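ORF14 (Streptomyces clavuligerus, PDB 2WPX) binds acetyl-coenzyme A as a tandem GNAT protein of the clavulanic acid pathway and is probably an acyltransferase. Local coordinates at residues L74-V87 with H108-T122. Residues are numbered along the deposited sequence; the frame is centred on the assembly and turned at random.
Sequences LRLALPDGAPTARV and HARELARKHDRTTLT
A109 meets L74 near the start of the helical part of 108-122, its CB 3.8 Å from L74 CD1, while the other methyl of L74 reaches on to CD1 of L112. L74 holds CG anti to its own backbone nitrogen (chi1 168°), which sends both methyls to the helix. One turn further, CB of L112 rests against CD1 of L76, and CB of A113 against CB of A85. H116, just past the helix, turns a ring face to L78: CG of L78 stands 4.1 Å from the ring centroid, a CH-pi contact, and D60 takes the ring's NE2. D117, with positive phi, is the C' residue of the Schellman motif that ends the helix. R118 then folds back, bent at chi2 (-48°), and brings its guanidinium against the P79-A82 turn and the start of the following strand at T84. NH1 gives T84 O a 2.6 Å bond lying near the guanidinium plane, plus a weak one to P79 O; NE holds H116 O, and a water bridges NH2 to L78 O and D80 OD2. These bonds along its edge hold the group in orientation, with CB of L78 over one face and A82 O over the opposite one. T119 N bonds P83 O at 3.0 Å, leading into parallel pairing: A85 N to T120 O, T122 N to A85 O, and a nearly straight V87 N to T122 O (2.8 Å, 178°). L121 lays CD1 3.5 Å from A85 CB on the helix-facing side. Helix 101-115, the connection between parallel strands 84-92 and 120-127 in a beta-alpha-beta unit of the GNAT fold, also packs on the neighbouring hairpin strand 69-79; strand 57-66 flanks the hairpin beyond 69-79, and strand 323-334 borders 120-127.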
loop_
_atom_site.group_PDB
_atom_site.type_symbol
_atom_site.label_atom_id
_atom_site.label_comp_id
_atom_site.label_asym_id
_atom_site.label_seq_id
_atom_site.Cartn_x
_atom_site.Cartn_y
_atom_site.Cartn_z
ATOM N N LEU A 74 17.207 1.571 -4.747
ATOM C CA LEU A 74 16.828 0.431 -3.926
ATOM C C LEU A 74 16.343 0.904 -2.567
ATOM O O LEU A 74 17.040 1.633 -1.931
ATOM C CB LEU A 74 18.061 -0.442 -3.684
ATOM C CG LEU A 74 17.968 -1.542 -2.624
ATOM C CD1 LEU A 74 17.110 -2.692 -3.121
ATOM C CD2 LEU A 74 19.392 -2.018 -2.238
ATOM N N ARG A 75 15.190 0.468 -2.099
ATOM C CA ARG A 75 14.735 0.898 -0.776
ATOM C C ARG A 75 14.378 -0.333 0.031
ATOM O O ARG A 75 13.582 -1.156 -0.417
ATOM C CB ARG A 75 13.502 1.813 -0.898
ATOM C CG ARG A 75 13.699 3.070 -1.813
ATOM C CD ARG A 75 12.652 4.219 -1.465
ATOM N NE ARG A 75 12.698 4.655 -0.050
ATOM C CZ ARG A 75 11.732 5.364 0.521
ATOM N NH1 ARG A 75 10.683 5.731 -0.207
ATOM N NH2 ARG A 75 11.807 5.707 1.799
ATOM N N LEU A 76 14.968 -0.465 1.216
ATOM C CA LEU A 76 14.604 -1.523 2.131
ATOM C C LEU A 76 13.839 -1.002 3.298
ATOM O O LEU A 76 14.139 0.073 3.806
ATOM C CB LEU A 76 15.836 -2.204 2.699
ATOM C CG LEU A 76 16.572 -3.109 1.728
ATOM C CD1 LEU A 76 17.420 -4.043 2.548
ATOM C CD2 LEU A 76 15.634 -3.860 0.767
ATOM N N ALA A 77 12.895 -1.791 3.782
ATOM C CA ALA A 77 12.228 -1.453 5.057
ATOM C C ALA A 77 12.591 -2.552 5.998
ATOM O O ALA A 77 12.494 -3.722 5.651
ATOM C CB ALA A 77 10.680 -1.343 4.883
ATOM N N LEU A 78 13.050 -2.178 7.184
ATOM C CA LEU A 78 13.484 -3.171 8.158
ATOM C C LEU A 78 12.566 -3.112 9.355
ATOM O O LEU A 78 12.679 -2.195 10.173
ATOM C CB LEU A 78 14.941 -2.919 8.620
ATOM C CG LEU A 78 16.099 -2.997 7.602
ATOM C CD1 LEU A 78 16.109 -4.232 6.743
ATOM C CD2 LEU A 78 16.163 -1.771 6.775
ATOM N N PRO A 79 11.653 -4.077 9.479
ATOM C CA PRO A 79 10.825 -4.115 10.695
ATOM C C PRO A 79 11.686 -4.376 11.946
ATOM O O PRO A 79 12.426 -5.374 12.008
ATOM C CB PRO A 79 9.897 -5.315 10.445
ATOM C CG PRO A 79 10.017 -5.611 8.950
ATOM C CD PRO A 79 11.408 -5.231 8.601
ATOM N N ASP A 80 11.609 -3.503 12.940
ATOM C CA ASP A 80 12.407 -3.719 14.163
ATOM C C ASP A 80 12.223 -5.127 14.695
ATOM O O ASP A 80 11.098 -5.617 14.705
ATOM C CB ASP A 80 12.009 -2.726 15.263
ATOM C CG ASP A 80 12.326 -1.319 14.888
ATOM O OD1 ASP A 80 11.579 -0.414 15.293
ATOM O OD2 ASP A 80 13.314 -1.121 14.158
ATOM N N GLY A 81 13.307 -5.778 15.131
ATOM C CA GLY A 81 13.214 -7.061 15.850
ATOM C C GLY A 81 12.865 -8.265 14.983
ATOM O O GLY A 81 12.688 -9.352 15.490
ATOM N N ALA A 82 12.777 -8.083 13.669
ATOM C CA ALA A 82 12.342 -9.167 12.799
ATOM C C ALA A 82 13.499 -9.622 11.934
ATOM O O ALA A 82 14.411 -8.856 11.634
ATOM C CB ALA A 82 11.180 -8.728 11.913
ATOM N N PRO A 83 13.454 -10.868 11.515
ATOM C CA PRO A 83 14.484 -11.491 10.691
ATOM C C PRO A 83 14.332 -11.163 9.176
ATOM O O PRO A 83 15.061 -11.691 8.350
ATOM C CB PRO A 83 14.233 -12.987 10.956
ATOM C CG PRO A 83 12.724 -13.035 11.096
ATOM C CD PRO A 83 12.488 -11.868 12.017
ATOM N N THR A 84 13.431 -10.274 8.845
ATOM C CA THR A 84 13.106 -9.964 7.459
ATOM C C THR A 84 13.587 -8.594 6.982
ATOM O O THR A 84 13.662 -7.632 7.750
ATOM C CB THR A 84 11.566 -9.942 7.329
ATOM O OG1 THR A 84 11.112 -11.296 7.138
ATOM C CG2 THR A 84 11.163 -9.135 6.164
ATOM N N ALA A 85 13.890 -8.504 5.702
ATOM C CA ALA A 85 14.091 -7.219 5.077
ATOM C C ALA A 85 13.201 -7.157 3.849
ATOM O O ALA A 85 13.298 -8.027 2.969
ATOM C CB ALA A 85 15.503 -7.056 4.688
ATOM N N ARG A 86 12.367 -6.121 3.785
ATOM C CA ARG A 86 11.399 -5.978 2.754
ATOM C C ARG A 86 11.849 -4.970 1.660
ATOM O O ARG A 86 12.241 -3.830 1.966
ATOM C CB ARG A 86 10.104 -5.502 3.351
ATOM C CG ARG A 86 9.169 -5.031 2.283
ATOM C CD ARG A 86 7.739 -4.960 2.792
ATOM N NE ARG A 86 7.646 -4.593 4.217
ATOM C CZ ARG A 86 7.568 -3.332 4.651
ATOM N NH1 ARG A 86 7.616 -2.351 3.752
ATOM N NH2 ARG A 86 7.460 -3.052 5.962
ATOM N N VAL A 87 11.743 -5.386 0.399
ATOM C CA VAL A 87 12.119 -4.504 -0.690
ATOM C C VAL A 87 11.003 -3.564 -1.024
ATOM O O VAL A 87 10.073 -3.953 -1.676
ATOM C CB VAL A 87 12.570 -5.285 -1.951
ATOM C CG1 VAL A 87 12.960 -4.317 -3.060
ATOM C CG2 VAL A 87 13.765 -6.168 -1.582
ATOM N N HIS A 108 23.226 -5.757 -3.899
ATOM C CA HIS A 108 23.383 -4.754 -2.860
ATOM C C HIS A 108 22.290 -4.985 -1.782
ATOM O O HIS A 108 22.581 -4.997 -0.582
ATOM C CB HIS A 108 23.350 -3.343 -3.497
ATOM C CG HIS A 108 23.656 -2.225 -2.551
ATOM N ND1 HIS A 108 22.750 -1.220 -2.277
ATOM C CD2 HIS A 108 24.757 -1.938 -1.818
ATOM C CE1 HIS A 108 23.261 -0.382 -1.397
ATOM N NE2 HIS A 108 24.475 -0.797 -1.093
ATOM N N ALA A 109 21.050 -5.215 -2.211
ATOM C CA ALA A 109 19.943 -5.640 -1.280
ATOM C C ALA A 109 20.303 -6.785 -0.311
ATOM O O ALA A 109 20.217 -6.614 0.877
ATOM C CB ALA A 109 18.634 -5.996 -2.061
ATOM N N ARG A 110 20.759 -7.918 -0.825
ATOM C CA ARG A 110 21.228 -9.009 0.029
ATOM C C ARG A 110 22.347 -8.652 0.990
ATOM O O ARG A 110 22.339 -9.107 2.161
ATOM C CB ARG A 110 21.572 -10.245 -0.817
ATOM C CG ARG A 110 20.301 -10.651 -1.552
ATOM C CD ARG A 110 20.503 -11.749 -2.523
ATOM N NE ARG A 110 21.114 -12.902 -1.908
ATOM C CZ ARG A 110 22.408 -13.169 -2.024
ATOM N NH1 ARG A 110 23.160 -12.342 -2.726
ATOM N NH2 ARG A 110 22.944 -14.250 -1.465
ATOM N N GLU A 111 23.272 -7.821 0.525
ATOM C CA GLU A 111 24.304 -7.257 1.392
ATOM C C GLU A 111 23.736 -6.349 2.546
ATOM O O GLU A 111 24.175 -6.461 3.708
ATOM C CB GLU A 111 25.277 -6.461 0.533
ATOM C CG GLU A 111 26.515 -5.995 1.236
ATOM C CD GLU A 111 27.622 -5.669 0.227
ATOM O OE1 GLU A 111 27.531 -4.607 -0.448
ATOM O OE2 GLU A 111 28.588 -6.477 0.115
ATOM N N LEU A 112 22.769 -5.479 2.220
ATOM C CA LEU A 112 22.140 -4.585 3.232
ATOM C C LEU A 112 21.330 -5.421 4.233
ATOM O O LEU A 112 21.436 -5.223 5.435
ATOM C CB LEU A 112 21.237 -3.548 2.577
ATOM C CG LEU A 112 21.943 -2.448 1.775
ATOM C CD1 LEU A 112 20.858 -1.530 1.131
ATOM C CD2 LEU A 112 23.032 -1.632 2.622
ATOM N N ALA A 113 20.621 -6.429 3.739
ATOM C CA ALA A 113 19.881 -7.326 4.632
ATOM C C ALA A 113 20.810 -8.010 5.597
ATOM O O ALA A 113 20.492 -8.152 6.781
ATOM C CB ALA A 113 19.098 -8.344 3.867
ATOM N N ARG A 114 21.949 -8.435 5.084
ATOM C CA ARG A 114 22.939 -9.122 5.869
ATOM C C ARG A 114 23.571 -8.170 6.908
ATOM O O ARG A 114 23.835 -8.540 8.044
ATOM C CB ARG A 114 23.997 -9.717 4.941
ATOM C CG ARG A 114 23.899 -11.189 4.836
ATOM C CD ARG A 114 24.514 -11.832 3.601
ATOM N NE ARG A 114 25.520 -11.057 2.899
ATOM C CZ ARG A 114 25.603 -11.015 1.559
ATOM N NH1 ARG A 114 24.741 -11.688 0.819
ATOM N NH2 ARG A 114 26.535 -10.299 0.952
ATOM N N LYS A 115 23.796 -6.925 6.524
ATOM C CA LYS A 115 24.376 -5.952 7.453
ATOM C C LYS A 115 23.422 -5.723 8.659
ATOM O O LYS A 115 23.856 -5.509 9.789
ATOM C CB LYS A 115 24.660 -4.651 6.695
ATOM C CG LYS A 115 25.090 -3.545 7.563
ATOM C CD LYS A 115 25.268 -2.283 6.759
ATOM C CE LYS A 115 23.940 -1.645 6.486
ATOM N NZ LYS A 115 24.255 -0.185 6.538
ATOM N N HIS A 116 22.126 -5.802 8.374
ATOM C CA HIS A 116 21.070 -5.624 9.349
ATOM C C HIS A 116 20.598 -6.941 10.019
ATOM O O HIS A 116 19.541 -6.961 10.669
ATOM C CB HIS A 116 19.865 -4.989 8.656
ATOM C CG HIS A 116 20.042 -3.540 8.315
ATOM N ND1 HIS A 116 20.076 -2.555 9.273
ATOM C CD2 HIS A 116 20.156 -2.909 7.121
ATOM C CE1 HIS A 116 20.209 -1.379 8.694
ATOM N NE2 HIS A 116 20.246 -1.563 7.385
ATOM N N ASP A 117 21.358 -8.024 9.843
ATOM C CA ASP A 117 21.061 -9.331 10.472
ATOM C C ASP A 117 19.753 -9.957 10.016
ATOM O O ASP A 117 19.138 -10.715 10.757
ATOM C CB ASP A 117 21.085 -9.231 11.988
ATOM C CG ASP A 117 22.369 -8.600 12.494
ATOM O OD1 ASP A 117 22.306 -7.573 13.212
ATOM O OD2 ASP A 117 23.454 -9.094 12.094
ATOM N N ARG A 118 19.344 -9.651 8.792
ATOM C CA ARG A 118 18.126 -10.213 8.230
ATOM C C ARG A 118 18.540 -11.424 7.417
ATOM O O ARG A 118 19.499 -11.369 6.610
ATOM C CB ARG A 118 17.408 -9.179 7.343
ATOM C CG ARG A 118 17.192 -7.868 8.073
ATOM C CD ARG A 118 16.591 -8.096 9.456
ATOM N NE ARG A 118 16.555 -6.909 10.329
ATOM C CZ ARG A 118 15.503 -6.114 10.520
ATOM N NH1 ARG A 118 14.374 -6.291 9.842
ATOM N NH2 ARG A 118 15.603 -5.100 11.373
ATOM N N THR A 119 17.829 -12.507 7.664
ATOM C CA THR A 119 18.005 -13.752 6.969
ATOM C C THR A 119 17.274 -13.770 5.608
ATOM O O THR A 119 17.669 -14.512 4.682
ATOM C CB THR A 119 17.397 -14.903 7.819
ATOM O OG1 THR A 119 18.062 -14.936 9.084
ATOM C CG2 THR A 119 17.569 -16.251 7.125
ATOM N N THR A 120 16.210 -12.976 5.498
ATOM C CA THR A 120 15.244 -13.142 4.400
ATOM C C THR A 120 14.899 -11.780 3.742
ATOM O O THR A 120 14.732 -10.749 4.422
ATOM C CB THR A 120 13.938 -13.833 4.874
ATOM O OG1 THR A 120 14.200 -15.179 5.262
ATOM C CG2 THR A 120 12.932 -13.896 3.765
ATOM N N LEU A 121 14.825 -11.793 2.417
ATOM C CA LEU A 121 14.447 -10.613 1.667
ATOM C C LEU A 121 13.054 -10.920 1.098
ATOM O O LEU A 121 12.810 -12.026 0.627
ATOM C CB LEU A 121 15.444 -10.451 0.568
ATOM C CG LEU A 121 16.099 -9.130 0.247
ATOM C CD1 LEU A 121 16.168 -8.102 1.395
ATOM C CD2 LEU A 121 17.465 -9.472 -0.321
ATOM N N THR A 122 12.111 -9.989 1.229
ATOM C CA THR A 122 10.754 -10.241 0.704
ATOM C C THR A 122 10.335 -9.115 -0.181
ATOM O O THR A 122 10.831 -7.976 -0.084
ATOM C CB THR A 122 9.641 -10.479 1.787
ATOM O OG1 THR A 122 9.331 -9.252 2.443
ATOM C CG2 THR A 122 10.046 -11.525 2.841
HETATM O O HOH W 1 14.609 -2.576 12.104
#